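PDB 6I5W: solute Binding Protein BlMnBP1, Blac_00780 in complex with mannopentaose, which binds manno-oligosaccharides derived from beta-mannan and probably delivers them to an ABC transporter for uptake into the bacterial cell. Local coordinates for residues N2-T7 with K317-M322; N29-N34 with V61-N66; K141-A146 with K163-K168; D198-N203 with T364-K369. All blocks are in the same frame, centred on the assembly; numbering follows the deposited sequence.

Contacts 2 and 4 line the glycan pocket, and contacts 1 and 3 lie near the periphery. Contact 2 sits beyond the C-terminal ends of the parallel strands 22-28 and 57-63. Contact 4 joins helix 201-205 to the loop after strand 361-363. Their centres are about 31 Å apart, on opposite sides of the chain's centre, so they hold separate mannose units of the bound sugar. Contact 1 places the N-terminal segment on helix 315-330. Its centre is about 53 Å from that of contact 3, where helices 140-145 and 155-168 meet. Along the chain, contacts 2 and 3 fall in series between the segments of contact 1. Contacts 1 and 4 alternate.

Contact 1 (N2-T7 with K317-M322); sequences NKTGIT and KQEASM. With ZN (zinc ion), chain Y; ZN (zinc ion), chain U.
Gln318 of helix 315-330 reaches Lys3 and Thr4 of the N-terminal segment. Two side-chain turns, an Asx turn at Asn2 and an ST turn at Thr4, shape that segment. It precedes strand 22-28 of this solute-binding protein fold and has no regular helix or strand of its own.

Gln318 can be followed outward from its root. CB meets the methyl CG2 of Thr4 at 3.4 Å. CG lies opposite the carbonyl carbon (chi1 -59°), and the chain then runs extended (chi2 -171°), which carries the amide out to Lys3. There OE1 accepts from the backbone N of Lys3 at 3.0 Å, with the donor tilted 21° from the carbonyl plane. NE2 lies over the aliphatic part of Lys3, 3.5 Å from its CD, the two side chains crossing at about a right angle. The ammonium group of Lys3 bonds onward to the backbone O of Ile313. A leucine in place of Gln318 would probably leave the Lys3 backbone N without this acceptor and let the N-terminal segment lift from the helix.

The turns hold the rest of the segment. Asn2 OD1 accepts from Thr4 N, and Thr4 OG1 accepts from Ile6 N at 3.2 Å. Ile6 then lays CD1 against Glu319 CG at 3.7 Å, again nearly crosswise. Beyond this apolar touch, the Glu319 carboxylate bonds to Lys315, and both of its oxygens bind a zinc ion. At the far end of the contact, Met322 SD lies 4.0 Å from Thr7 C.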
# COMPACT_ATOMS: atom_id res chain seq x y z
N ASN A 2 10.24 -25.22 -1.03
CA ASN A 2 11.47 -24.63 -1.56
C ASN A 2 12.26 -25.75 -2.23
O ASN A 2 12.99 -26.48 -1.56
CB ASN A 2 12.30 -24.00 -0.45
CG ASN A 2 13.47 -23.23 -1.01
OD1 ASN A 2 13.74 -23.28 -2.20
ND2 ASN A 2 14.17 -22.50 -0.15
N LYS A 3 12.14 -25.86 -3.56
CA LYS A 3 12.80 -26.92 -4.31
C LYS A 3 14.27 -26.63 -4.64
O LYS A 3 14.96 -27.51 -5.18
CB LYS A 3 12.08 -27.19 -5.64
CG LYS A 3 10.63 -27.69 -5.55
CD LYS A 3 9.94 -27.54 -6.91
CE LYS A 3 8.57 -28.22 -6.97
NZ LYS A 3 8.08 -28.21 -8.37
N THR A 4 14.76 -25.42 -4.34
CA THR A 4 16.10 -25.04 -4.75
C THR A 4 17.15 -25.35 -3.70
O THR A 4 18.34 -25.18 -3.98
CB THR A 4 16.20 -23.53 -5.04
OG1 THR A 4 16.21 -22.80 -3.80
CG2 THR A 4 15.06 -23.06 -5.90
N GLY A 5 16.76 -25.69 -2.48
CA GLY A 5 17.71 -25.93 -1.41
C GLY A 5 18.63 -24.77 -1.08
O GLY A 5 19.56 -24.93 -0.29
N ILE A 6 18.39 -23.61 -1.67
CA ILE A 6 19.12 -22.40 -1.34
C ILE A 6 18.11 -21.35 -0.91
O ILE A 6 17.01 -21.28 -1.47
CB ILE A 6 19.96 -21.87 -2.52
CG1 ILE A 6 19.10 -21.82 -3.78
CG2 ILE A 6 21.22 -22.75 -2.71
CD1 ILE A 6 19.58 -20.83 -4.81
N THR A 7 18.47 -20.57 0.09
CA THR A 7 17.62 -19.50 0.57
C THR A 7 18.14 -18.16 0.06
O THR A 7 19.29 -18.03 -0.37
CB THR A 7 17.55 -19.54 2.09
OG1 THR A 7 18.88 -19.55 2.62
CG2 THR A 7 16.75 -20.79 2.58
N LYS A 317 13.64 -22.64 -12.28
CA LYS A 317 12.76 -21.45 -12.38
C LYS A 317 12.68 -20.78 -11.00
O LYS A 317 12.79 -19.59 -10.96
CB LYS A 317 11.43 -21.82 -13.06
CG LYS A 317 11.46 -21.72 -14.58
CD LYS A 317 10.16 -22.02 -15.32
CE LYS A 317 8.95 -21.28 -14.80
NZ LYS A 317 8.14 -20.64 -15.86
N GLN A 318 12.55 -21.52 -9.90
CA GLN A 318 12.57 -20.90 -8.58
C GLN A 318 13.90 -20.20 -8.33
O GLN A 318 13.93 -19.09 -7.78
CB GLN A 318 12.30 -21.95 -7.50
CG GLN A 318 10.97 -22.69 -7.62
CD GLN A 318 10.69 -23.55 -6.39
OE1 GLN A 318 11.54 -23.66 -5.50
NE2 GLN A 318 9.49 -24.15 -6.33
N GLU A 319 15.00 -20.82 -8.74
CA GLU A 319 16.31 -20.21 -8.58
C GLU A 319 16.36 -18.88 -9.32
O GLU A 319 16.76 -17.85 -8.77
CB GLU A 319 17.41 -21.13 -9.10
CG GLU A 319 18.21 -21.91 -8.07
CD GLU A 319 19.49 -22.55 -8.66
OE1 GLU A 319 19.55 -23.78 -8.87
OE2 GLU A 319 20.46 -21.82 -8.96
N ALA A 320 15.98 -18.91 -10.61
CA ALA A 320 16.01 -17.70 -11.42
C ALA A 320 15.09 -16.64 -10.84
O ALA A 320 15.45 -15.47 -10.78
CB ALA A 320 15.63 -18.05 -12.86
N SER A 321 13.89 -17.04 -10.40
CA SER A 321 12.99 -16.09 -9.77
C SER A 321 13.64 -15.47 -8.53
O SER A 321 13.66 -14.26 -8.38
CB SER A 321 11.67 -16.80 -9.43
OG SER A 321 10.98 -17.16 -10.63
N MET A 322 14.24 -16.29 -7.67
CA MET A 322 14.76 -15.74 -6.43
C MET A 322 15.95 -14.81 -6.69
O MET A 322 16.13 -13.81 -5.99
CB MET A 322 15.11 -16.87 -5.49
CG MET A 322 15.20 -16.40 -4.06
SD MET A 322 15.53 -17.71 -2.89
CE MET A 322 13.97 -18.61 -2.94
ZN ZN Y . 21.24 -23.41 -10.06
ZN ZN U . 7.41 -19.41 -16.03
O HOH W 1 5.41 -20.14 -17.26
O HOH W 2 6.55 -21.60 -15.01

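Contact 2 (N29-N34 with V61-N66); sequences NRTDMN and VQTDSN. With BMA (beta-D-mannopyranose), chain B; BMA (beta-D-mannopyranose), chain C.
The manno-oligosaccharide pocket is bordered here by the loop after strand 22-28, whose Thr31 packs on Thr63 and the residues that follow it. Strands 22-28 and 57-63 run parallel, and both loops leave from their C-terminal ends. Binding ligand at this end of the sheet is characteristic of the periplasmic-binding-protein fold.

Thr31 faces both ways. Its OG1 sits between the backbone N and the carbonyl carbon (chi1 62°) and points to the sugar. Its methyl CG2 instead meets Thr63 OG1 at 3.5 Å and continues over the backbone of Asp64 and Ser65. Asn34 and Thr63 pass each other head to tail. Asn34 ND2 makes weak bonds to Thr63 OG1 at 3.3 Å and to Val61 O at 3.4 Å.

The pocket side carries the stronger polar bonds. Arg30 grips Asp32 side-on, NE to OD1 and NH1 to OD2, the latter at 3.0 Å. Met33 SD covers one face of the guanidinium, and Glu338 forms a salt bridge with NH2. This network probably fixes the Arg30 side chain, whose CD and NE lie beside O3 of one mannose. The next mannose, linked through O4 of the first, is held by Asn29. Its ND2 donates to O6 at 3.0 Å and to O2 at 3.1 Å. Gln273, Trp249, Lys253 and Asp304 also hydrogen-bond the sugar.

One water ties both segments to the first mannose. It donates to Asn29 O at 2.6 Å and to Asp64 O, and it bonds to the mannose O6. Ser65 OG adds a weak bond to that same O6.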
# COMPACT_ATOMS: atom_id res chain seq x y z
N ASN A 29 1.34 -5.28 -10.94
CA ASN A 29 0.28 -4.30 -11.06
C ASN A 29 0.73 -3.02 -11.74
O ASN A 29 -0.09 -2.11 -11.91
CB ASN A 29 -0.21 -3.91 -9.68
CG ASN A 29 0.89 -3.30 -8.86
OD1 ASN A 29 1.99 -3.77 -8.86
ND2 ASN A 29 0.58 -2.18 -8.18
N ARG A 30 2.00 -2.88 -12.09
CA ARG A 30 2.47 -1.61 -12.64
C ARG A 30 2.34 -1.61 -14.16
O ARG A 30 3.30 -1.55 -14.92
CB ARG A 30 3.91 -1.32 -12.20
CG ARG A 30 4.13 -1.19 -10.69
CD ARG A 30 3.36 0.04 -10.12
NE ARG A 30 3.73 1.24 -10.84
CZ ARG A 30 4.76 2.02 -10.52
NH1 ARG A 30 5.03 3.11 -11.24
NH2 ARG A 30 5.50 1.71 -9.47
N THR A 31 1.09 -1.68 -14.62
CA THR A 31 0.80 -1.49 -16.03
C THR A 31 1.54 -0.28 -16.60
O THR A 31 2.06 -0.35 -17.72
CB THR A 31 -0.72 -1.35 -16.23
OG1 THR A 31 -1.21 -0.21 -15.53
CG2 THR A 31 -1.44 -2.65 -15.78
N ASP A 32 1.59 0.85 -15.86
CA ASP A 32 2.27 2.03 -16.40
C ASP A 32 3.73 1.73 -16.74
O ASP A 32 4.27 2.29 -17.70
CB ASP A 32 2.20 3.21 -15.43
CG ASP A 32 2.73 2.91 -14.04
OD1 ASP A 32 2.80 1.72 -13.68
OD2 ASP A 32 3.02 3.89 -13.28
N MET A 33 4.38 0.87 -15.97
CA MET A 33 5.78 0.56 -16.24
C MET A 33 5.96 -0.45 -17.35
O MET A 33 7.09 -0.68 -17.78
CB MET A 33 6.43 0.06 -14.96
CG MET A 33 6.82 1.19 -14.04
SD MET A 33 7.38 0.58 -12.44
CE MET A 33 8.95 -0.12 -12.82
N ASN A 34 4.89 -1.05 -17.85
CA ASN A 34 5.00 -2.02 -18.92
C ASN A 34 4.88 -1.37 -20.29
O ASN A 34 4.63 -2.07 -21.28
CB ASN A 34 3.93 -3.11 -18.76
CG ASN A 34 4.41 -4.48 -19.19
OD1 ASN A 34 5.61 -4.75 -19.21
ND2 ASN A 34 3.47 -5.36 -19.50
N VAL A 61 7.29 -9.84 -18.67
CA VAL A 61 6.50 -9.12 -17.66
C VAL A 61 5.06 -9.05 -18.15
O VAL A 61 4.80 -8.49 -19.23
CB VAL A 61 7.06 -7.72 -17.39
CG1 VAL A 61 8.38 -7.81 -16.62
CG2 VAL A 61 7.27 -6.96 -18.70
N GLN A 62 4.14 -9.64 -17.39
CA GLN A 62 2.72 -9.41 -17.61
C GLN A 62 2.19 -8.42 -16.57
O GLN A 62 2.55 -8.51 -15.40
CB GLN A 62 1.95 -10.72 -17.54
CG GLN A 62 2.66 -11.88 -18.29
CD GLN A 62 1.87 -13.19 -18.37
OE1 GLN A 62 1.33 -13.67 -17.38
NE2 GLN A 62 1.82 -13.77 -19.57
N THR A 63 1.33 -7.49 -16.99
CA THR A 63 0.64 -6.57 -16.09
C THR A 63 -0.85 -6.53 -16.40
O THR A 63 -1.26 -6.63 -17.56
CB THR A 63 1.20 -5.16 -16.18
OG1 THR A 63 0.93 -4.63 -17.49
CG2 THR A 63 2.71 -5.12 -15.90
N ASP A 64 -1.66 -6.42 -15.36
CA ASP A 64 -3.11 -6.35 -15.50
C ASP A 64 -3.63 -5.15 -14.72
O ASP A 64 -3.15 -4.88 -13.61
CB ASP A 64 -3.81 -7.64 -14.99
CG ASP A 64 -3.53 -8.88 -15.88
OD1 ASP A 64 -4.19 -9.02 -16.93
OD2 ASP A 64 -2.66 -9.72 -15.51
N SER A 65 -4.57 -4.42 -15.28
CA SER A 65 -5.37 -3.51 -14.46
C SER A 65 -6.42 -4.31 -13.70
O SER A 65 -6.87 -5.38 -14.14
CB SER A 65 -6.03 -2.44 -15.31
OG SER A 65 -5.15 -1.34 -15.46
N ASN A 66 -6.81 -3.80 -12.56
CA ASN A 66 -7.54 -4.64 -11.62
C ASN A 66 -6.66 -5.83 -11.28
O ASN A 66 -7.04 -7.00 -11.46
CB ASN A 66 -8.89 -5.07 -12.16
CG ASN A 66 -9.72 -5.76 -11.09
OD1 ASN A 66 -9.54 -5.52 -9.89
ND2 ASN A 66 -10.64 -6.61 -11.52
C1 BMA B . -0.76 2.23 -12.91
C2 BMA B . 0.11 2.62 -11.74
C3 BMA B . -0.12 1.63 -10.59
C4 BMA B . -1.59 1.41 -10.35
C5 BMA B . -2.34 1.09 -11.65
C6 BMA B . -3.80 0.93 -11.41
O1 BMA B . -0.54 3.22 -13.85
O2 BMA B . -0.32 3.87 -11.31
O3 BMA B . 0.58 2.13 -9.45
O4 BMA B . -1.82 0.37 -9.47
O5 BMA B . -2.11 2.22 -12.50
O6 BMA B . -4.40 0.23 -12.46
C1 BMA C . -1.74 0.77 -8.00
C2 BMA C . -2.68 -0.16 -7.25
C3 BMA C . -2.41 -0.05 -5.78
C4 BMA C . -0.94 -0.15 -5.43
C5 BMA C . -0.16 0.82 -6.30
C6 BMA C . 1.35 0.80 -6.06
O2 BMA C . -2.37 -1.51 -7.69
O3 BMA C . -3.17 -0.98 -5.13
O4 BMA C . -0.76 0.23 -4.08
O5 BMA C . -0.46 0.54 -7.68
O6 BMA C . 1.86 -0.54 -6.08
O HOH W 3 -2.70 -2.45 -11.90

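Contact 3 (K141-A146 with K163-K168); sequences KVFEEA and KLIKEK. With ZN (zinc ion), chain D.
Ile165 is the tight centre of this contact, touching Val142, Phe143 and Ala146 with different branches. Helices 140-145 and 155-168 cross here at 78°, with their local axes 9.6 Å apart. Strand 261-267 lies against the buried side, where Val142 and Ile165 both touch Ala262. The contact therefore joins two helices on the flank of the sheet.

The branches of Ile165 divide the work. With CG1 opposite the carbonyl carbon (chi1 -68°), CG1 is turned to Ala146 and CG2 to Val142. CG2 meets Val142 CG1 at 3.9 Å, the two side chains crossing at about a right angle. CD1 approaches Phe143 CE1 obliquely, also at 3.9 Å. The Phe143 ring in turn meets the ring of Tyr138. Ala146, just past the end of its helix, lets the two backbones come close. Its CB sits 4.1 Å from Ile165 CG1 and 3.9 Å from the backbone O of Leu164.

The other side of the contact is looser and open to solvent. Lys168 bends back at its second and third torsions and brings CE to 3.2 Å from Ala146 O. Its NZ is near that oxygen too, but at an angle too poor for a hydrogen bond. Glu145 lies on this same side and pairs with Lys141 of its own helix, OE2 to NZ at 3.4 Å. Glu144 OE2 points elsewhere and binds a zinc ion at 2.0 Å.

No hydrogen bond or salt bridge joins the two segments. Their cohesion probably rests mainly on burying apolar side chains, while the charged residues stay toward solvent.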
# COMPACT_ATOMS: atom_id res chain seq x y z
N LYS A 141 1.48 24.21 -4.62
CA LYS A 141 1.06 25.44 -5.25
C LYS A 141 -0.40 25.75 -4.93
O LYS A 141 -0.75 26.91 -4.67
CB LYS A 141 1.30 25.35 -6.77
CG LYS A 141 0.37 26.23 -7.57
CD LYS A 141 0.64 26.23 -9.05
CE LYS A 141 -0.67 26.47 -9.80
NZ LYS A 141 -1.45 27.62 -9.28
N VAL A 142 -1.26 24.72 -4.93
CA VAL A 142 -2.67 24.88 -4.55
C VAL A 142 -2.79 25.31 -3.10
O VAL A 142 -3.55 26.24 -2.76
CB VAL A 142 -3.43 23.57 -4.83
CG1 VAL A 142 -4.85 23.62 -4.24
CG2 VAL A 142 -3.43 23.23 -6.32
N PHE A 143 -2.01 24.68 -2.22
CA PHE A 143 -2.01 25.05 -0.81
C PHE A 143 -1.58 26.50 -0.61
O PHE A 143 -2.14 27.20 0.21
CB PHE A 143 -1.10 24.11 -0.02
CG PHE A 143 -1.80 22.90 0.52
CD1 PHE A 143 -2.55 22.09 -0.31
CD2 PHE A 143 -1.73 22.57 1.86
CE1 PHE A 143 -3.22 20.98 0.18
CE2 PHE A 143 -2.38 21.48 2.35
CZ PHE A 143 -3.12 20.67 1.52
N GLU A 144 -0.56 26.94 -1.34
CA GLU A 144 -0.10 28.33 -1.23
C GLU A 144 -1.18 29.28 -1.70
O GLU A 144 -1.49 30.27 -1.04
CB GLU A 144 1.18 28.51 -2.04
CG GLU A 144 2.36 27.83 -1.41
CD GLU A 144 3.49 27.57 -2.38
OE1 GLU A 144 3.26 27.68 -3.61
OE2 GLU A 144 4.60 27.28 -1.89
N GLU A 145 -1.77 28.99 -2.86
CA GLU A 145 -2.85 29.82 -3.40
C GLU A 145 -3.94 30.04 -2.37
O GLU A 145 -4.51 31.12 -2.27
CB GLU A 145 -3.42 29.16 -4.62
CG GLU A 145 -4.13 30.03 -5.58
CD GLU A 145 -3.73 29.70 -7.01
OE1 GLU A 145 -2.93 30.48 -7.60
OE2 GLU A 145 -4.17 28.64 -7.53
N ALA A 146 -4.24 29.03 -1.58
CA ALA A 146 -5.27 29.13 -0.56
C ALA A 146 -4.78 29.76 0.73
O ALA A 146 -5.56 29.85 1.67
CB ALA A 146 -5.85 27.74 -0.24
N LYS A 163 -11.79 23.50 2.97
CA LYS A 163 -12.73 24.60 2.74
C LYS A 163 -12.04 25.78 2.07
O LYS A 163 -12.56 26.36 1.09
CB LYS A 163 -13.33 25.03 4.07
CG LYS A 163 -14.30 26.19 3.94
CD LYS A 163 -14.97 26.44 5.28
CE LYS A 163 -15.61 27.83 5.34
NZ LYS A 163 -16.65 28.02 4.29
N LEU A 164 -10.87 26.13 2.58
CA LEU A 164 -10.12 27.22 1.98
C LEU A 164 -9.74 26.92 0.54
O LEU A 164 -9.79 27.81 -0.29
CB LEU A 164 -8.89 27.50 2.84
CG LEU A 164 -9.01 28.57 3.91
CD1 LEU A 164 -10.32 28.53 4.66
CD2 LEU A 164 -7.82 28.36 4.84
N ILE A 165 -9.33 25.68 0.24
CA ILE A 165 -9.06 25.31 -1.14
C ILE A 165 -10.31 25.50 -2.00
O ILE A 165 -10.25 26.07 -3.10
CB ILE A 165 -8.50 23.87 -1.24
CG1 ILE A 165 -7.10 23.84 -0.62
CG2 ILE A 165 -8.44 23.47 -2.66
CD1 ILE A 165 -6.74 22.59 0.01
N LYS A 166 -11.46 25.01 -1.52
CA LYS A 166 -12.71 25.13 -2.30
C LYS A 166 -13.09 26.59 -2.52
O LYS A 166 -13.56 26.99 -3.60
CB LYS A 166 -13.83 24.41 -1.55
CG LYS A 166 -15.16 24.35 -2.25
CD LYS A 166 -15.06 23.60 -3.53
CE LYS A 166 -16.43 23.24 -4.06
NZ LYS A 166 -16.37 22.46 -5.33
N GLU A 167 -12.94 27.41 -1.48
CA GLU A 167 -13.37 28.82 -1.55
C GLU A 167 -12.41 29.68 -2.36
O GLU A 167 -12.84 30.54 -3.13
CB GLU A 167 -13.50 29.39 -0.16
CG GLU A 167 -14.62 28.79 0.67
CD GLU A 167 -14.85 29.54 1.98
OE1 GLU A 167 -13.98 30.34 2.37
OE2 GLU A 167 -15.92 29.33 2.60
N LYS A 168 -11.10 29.42 -2.25
CA LYS A 168 -10.12 30.33 -2.84
C LYS A 168 -9.47 29.83 -4.12
O LYS A 168 -8.78 30.64 -4.76
CB LYS A 168 -9.03 30.65 -1.82
CG LYS A 168 -9.62 30.90 -0.43
CD LYS A 168 -9.09 32.10 0.28
CE LYS A 168 -7.62 32.00 0.59
NZ LYS A 168 -7.22 32.84 1.77
ZN ZN D . 6.26 27.39 -2.93

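Contact 4 (D198-N203 with T364-K369); sequences DPKFMN and TDAPAK. With BMA (beta-D-mannopyranose), chain E.
Two direct hydrogen bonds join Pro199 and Asn203 to Ala366. Ala366 N donates to Pro199 O at 2.9 Å. Asn203 ND2 donates to Ala366 O at 2.8 Å, nearly straight at 171° and in the plane of its own amide.

Bonds to the sugar use the same amide. Asn203 CG stands anti to the carbonyl carbon (chi1 -71°), which puts the amide between Ala366 O and a mannose. ND2 also donates to O3 of this mannose at 3.1 Å, and OD1 accepts from its O4 at 3.0 Å. These three bonds fix how the amide is turned. A leucine in place of Asn203 would probably leave Ala366 O without its side-chain donor and the mannose O3 and O4 without these partners.

The site lies where helix 201-205 begins, at one end of the glycan pocket. A type I beta turn from Asp198 to Phe201 leads into the helix, and Asp198 OD1 caps it by accepting from Lys200 N.

Water forms a further link. One molecule accepts from Asn203 N at 2.9 Å and donates to Pro199 O and Ala366 O.

Van der Waals contacts fill in between. Asp365 OD2 lies 3.6 Å from Met202 CB, near O2 of the mannose. Pro199 CB faces Ala366 CB at 4.4 Å. Ala368 CB rests 3.6 Å from Asn203 O.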
# COMPACT_ATOMS: atom_id res chain seq x y z
N ASP A 198 -0.47 3.10 17.75
CA ASP A 198 -0.26 1.81 18.41
C ASP A 198 0.19 0.77 17.38
O ASP A 198 -0.59 0.39 16.49
CB ASP A 198 -1.55 1.34 19.10
CG ASP A 198 -1.33 0.10 19.96
OD1 ASP A 198 -0.18 -0.40 20.00
OD2 ASP A 198 -2.33 -0.39 20.56
N PRO A 199 1.44 0.31 17.43
CA PRO A 199 1.86 -0.74 16.48
C PRO A 199 1.11 -2.05 16.63
O PRO A 199 0.98 -2.78 15.66
CB PRO A 199 3.35 -0.94 16.79
CG PRO A 199 3.75 0.19 17.62
CD PRO A 199 2.52 0.68 18.36
N LYS A 200 0.63 -2.37 17.82
CA LYS A 200 -0.11 -3.61 18.02
C LYS A 200 -1.56 -3.49 17.59
O LYS A 200 -2.33 -4.46 17.73
CB LYS A 200 -0.04 -4.03 19.49
CG LYS A 200 1.38 -4.24 20.02
CD LYS A 200 1.35 -4.64 21.52
CE LYS A 200 2.04 -3.61 22.41
NZ LYS A 200 2.71 -4.23 23.59
N PHE A 201 -1.95 -2.35 17.04
CA PHE A 201 -3.38 -2.13 16.86
C PHE A 201 -3.91 -3.00 15.75
O PHE A 201 -4.92 -3.69 15.93
CB PHE A 201 -3.68 -0.65 16.58
CG PHE A 201 -5.15 -0.36 16.46
CD1 PHE A 201 -5.93 -0.22 17.60
CD2 PHE A 201 -5.75 -0.26 15.23
CE1 PHE A 201 -7.28 0.02 17.51
CE2 PHE A 201 -7.10 -0.02 15.12
CZ PHE A 201 -7.87 0.13 16.26
N MET A 202 -3.24 -3.01 14.60
CA MET A 202 -3.76 -3.73 13.43
C MET A 202 -3.93 -5.22 13.71
O MET A 202 -4.93 -5.83 13.32
CB MET A 202 -2.81 -3.52 12.25
CG MET A 202 -3.29 -4.00 10.87
SD MET A 202 -4.85 -3.25 10.37
CE MET A 202 -4.40 -2.31 8.92
N ASN A 203 -2.97 -5.84 14.39
CA ASN A 203 -2.94 -7.30 14.45
C ASN A 203 -3.33 -7.88 15.79
O ASN A 203 -3.65 -9.07 15.83
CB ASN A 203 -1.55 -7.81 14.09
CG ASN A 203 -1.25 -7.63 12.63
OD1 ASN A 203 -2.14 -7.80 11.78
ND2 ASN A 203 -0.02 -7.26 12.31
N THR A 364 6.00 0.35 12.46
CA THR A 364 5.64 -0.85 11.71
C THR A 364 4.69 -1.67 12.56
O THR A 364 4.98 -1.93 13.74
CB THR A 364 6.89 -1.67 11.37
OG1 THR A 364 7.70 -1.84 12.56
CG2 THR A 364 7.73 -0.95 10.31
N ASP A 365 3.56 -2.06 11.98
CA ASP A 365 2.65 -2.97 12.66
C ASP A 365 3.39 -4.16 13.26
O ASP A 365 4.15 -4.86 12.59
CB ASP A 365 1.57 -3.42 11.69
CG ASP A 365 0.63 -2.31 11.31
OD1 ASP A 365 0.56 -1.37 12.11
OD2 ASP A 365 -0.03 -2.35 10.24
N ALA A 366 3.14 -4.37 14.55
CA ALA A 366 3.67 -5.53 15.22
C ALA A 366 2.90 -6.79 14.81
O ALA A 366 1.72 -6.73 14.42
CB ALA A 366 3.57 -5.35 16.73
N PRO A 367 3.55 -7.95 14.89
CA PRO A 367 2.85 -9.21 14.61
C PRO A 367 1.76 -9.48 15.63
O PRO A 367 1.72 -8.93 16.73
CB PRO A 367 3.96 -10.26 14.69
CG PRO A 367 4.93 -9.66 15.65
CD PRO A 367 4.92 -8.17 15.36
N ALA A 368 0.82 -10.32 15.21
CA ALA A 368 -0.17 -10.81 16.15
C ALA A 368 0.54 -11.57 17.28
O ALA A 368 1.71 -11.92 17.20
CB ALA A 368 -1.18 -11.69 15.43
N LYS A 369 -0.19 -11.85 18.35
CA LYS A 369 0.34 -12.78 19.33
C LYS A 369 0.40 -14.19 18.74
O LYS A 369 -0.26 -14.51 17.72
CB LYS A 369 -0.52 -12.78 20.60
CG LYS A 369 -0.63 -11.40 21.27
CD LYS A 369 -1.92 -11.32 22.03
CE LYS A 369 -2.49 -9.92 22.01
NZ LYS A 369 -3.97 -9.98 21.70
C1 BMA E . -0.78 -5.44 5.95
C2 BMA E . 0.24 -5.68 7.03
C3 BMA E . -0.29 -6.69 8.07
C4 BMA E . -1.79 -6.74 8.25
C5 BMA E . -2.54 -6.56 6.94
C6 BMA E . -4.04 -6.46 7.12
O2 BMA E . 0.58 -4.50 7.70
O3 BMA E . 0.31 -6.44 9.35
O4 BMA E . -2.15 -8.00 8.81
O5 BMA E . -2.06 -5.34 6.41
O6 BMA E . -4.67 -7.16 6.06
O HOH W 4 -1.01 -1.10 14.25
O HOH W 5 -0.31 -4.85 14.77
O HOH W 6 -2.83 -11.07 18.30